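Local coordinates for protein glycerol-3-phosphate dehydrogenase [NAD(P)+] (Coxiella burnetii, PDB 3K96) that probably reduces dihydroxyacetone phosphate to sn-glycerol 3-phosphate with NADH or NADPH, supplying the precursor for phospholipid synthesis, at residues Gly38-Ala43 with Ser163-Val168. Numbering follows the deposited sequence. Where two conformers were deposited one is given.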
# COMPACT_ATOMS: atom_id res chain seq x y z
N GLY A 38 -0.46 -12.00 -24.09
CA GLY A 38 0.16 -12.36 -22.81
C GLY A 38 -0.99 -12.65 -21.84
O GLY A 38 -2.18 -12.70 -22.24
N SER A 39 -0.65 -12.83 -20.56
CA SER A 39 -1.64 -13.12 -19.53
C SER A 39 -2.72 -12.05 -19.46
O SER A 39 -3.92 -12.35 -19.49
CB SER A 39 -0.96 -13.21 -18.15
OG SER A 39 0.10 -14.16 -18.16
N TRP A 40 -2.29 -10.81 -19.34
CA TRP A 40 -3.22 -9.70 -19.19
C TRP A 40 -4.07 -9.51 -20.44
O TRP A 40 -5.29 -9.39 -20.34
CB TRP A 40 -2.47 -8.43 -18.75
CG TRP A 40 -3.33 -7.22 -18.45
CD1 TRP A 40 -3.07 -5.92 -18.81
CD2 TRP A 40 -4.60 -7.18 -17.76
NE1 TRP A 40 -4.08 -5.09 -18.39
CE2 TRP A 40 -5.02 -5.83 -17.73
CE3 TRP A 40 -5.39 -8.14 -17.14
CZ2 TRP A 40 -6.20 -5.43 -17.12
CZ3 TRP A 40 -6.57 -7.74 -16.55
CH2 TRP A 40 -6.97 -6.41 -16.54
N GLY A 41 -3.45 -9.48 -21.61
CA GLY A 41 -4.24 -9.34 -22.87
C GLY A 41 -5.31 -10.40 -23.01
O GLY A 41 -6.45 -10.12 -23.39
N THR A 42 -4.94 -11.64 -22.65
CA THR A 42 -5.85 -12.76 -22.75
C THR A 42 -6.98 -12.66 -21.72
O THR A 42 -8.12 -13.00 -22.01
CB THR A 42 -5.12 -14.10 -22.59
OG1 THR A 42 -4.05 -14.19 -23.55
CG2 THR A 42 -6.07 -15.27 -22.78
N ALA A 43 -6.65 -12.21 -20.50
CA ALA A 43 -7.65 -12.05 -19.44
C ALA A 43 -8.69 -10.99 -19.86
O ALA A 43 -9.88 -11.17 -19.66
CB ALA A 43 -6.97 -11.65 -18.11
N SER A 163 -4.50 -5.38 -11.06
CA SER A 163 -5.23 -6.40 -11.79
C SER A 163 -4.42 -7.61 -12.22
O SER A 163 -4.09 -7.72 -13.40
CB SER A 163 -5.79 -5.74 -13.04
OG SER A 163 -4.73 -5.16 -13.78
N LEU A 164 -4.12 -8.52 -11.29
CA LEU A 164 -3.42 -9.75 -11.64
C LEU A 164 -4.27 -10.46 -12.68
O LEU A 164 -5.46 -10.64 -12.49
CB LEU A 164 -3.28 -10.68 -10.45
CG LEU A 164 -2.39 -10.26 -9.29
CD1 LEU A 164 -2.34 -11.39 -8.25
CD2 LEU A 164 -0.97 -9.90 -9.83
N ALA A 165 -3.66 -10.89 -13.77
CA ALA A 165 -4.40 -11.53 -14.87
C ALA A 165 -5.12 -12.81 -14.44
O ALA A 165 -6.26 -13.04 -14.84
CB ALA A 165 -3.45 -11.79 -16.06
N THR A 166 -4.46 -13.63 -13.62
CA THR A 166 -5.02 -14.89 -13.14
C THR A 166 -6.30 -14.67 -12.32
O THR A 166 -7.27 -15.43 -12.47
CB THR A 166 -3.96 -15.73 -12.29
OG1 THR A 166 -3.38 -14.90 -11.28
CG2 THR A 166 -2.81 -16.27 -13.19
N GLU A 167 -6.33 -13.63 -11.47
CA GLU A 167 -7.52 -13.35 -10.64
C GLU A 167 -8.69 -12.82 -11.47
O GLU A 167 -9.87 -13.09 -11.17
CB GLU A 167 -7.18 -12.40 -9.48
CG GLU A 167 -6.16 -13.00 -8.47
CD GLU A 167 -5.98 -12.15 -7.19
OE1 GLU A 167 -6.30 -10.94 -7.23
OE2 GLU A 167 -5.52 -12.70 -6.14
N VAL A 168 -8.37 -12.05 -12.51
CA VAL A 168 -9.39 -11.54 -13.41
C VAL A 168 -9.99 -12.75 -14.15
O VAL A 168 -11.21 -12.89 -14.20
CB VAL A 168 -8.84 -10.49 -14.39
CG1 VAL A 168 -9.88 -10.19 -15.54
CG2 VAL A 168 -8.44 -9.24 -13.62
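The methyl of Ala165 presses into the first turn of helix 39-49, with its CB 3.5 Å from the backbone C of Ser39 and close to the backbone N of Trp40. A side chain this short lets the two helix starts come close: the CA atoms of Trp40 and Ala165 lie 4.8 Å apart. One turn on, Ala43 repeats the fit, its CB meeting the carbonyl O of Ala165 at 3.6 Å and, more loosely, CG1 of Val168.

Trp40 extends the contact past Ala165. With CG anti to the backbone N (chi1 -175°), the indole reaches across to the start of helix 165-169, and Ser163, in the loop before it, lies over one face of the six-membered ring. There the CB of Ser163 makes an off-centre CH-pi contact 4.2 Å from the ring centroid, and OG sits toward the rim, 3.7 Å from CZ2. The polar partner of OG is the carbonyl O of Gly161, to which it is hydrogen-bonded. Branched Val168 sends CG2 obliquely to CZ3 (3.8 Å) while CG1 serves Ala43, so one residue fills two places.

Behind this apolar seam, Thr42 OG1 hydrogen-bonds Gly38 O at 2.7 Å, and Thr42 N reaches that oxygen from the opposite face of its plane. Gly38, the N-cap, and Gly41 are consistent with a Rossmann-type GxGxxG strand-turn-helix. The contact probably unites predicted NADPH-binding Ser39, Trp40 and Ala165 with predicted glycerol 3-phosphate-binding Ser163. Phe198 of strand 198-203 packs on both Trp40 and Val168, strand 174-180 backs Ser163, and Glu167 accepts hydrogen bonds from backbone N atoms of Ser233 and Asn234 of the second subunit.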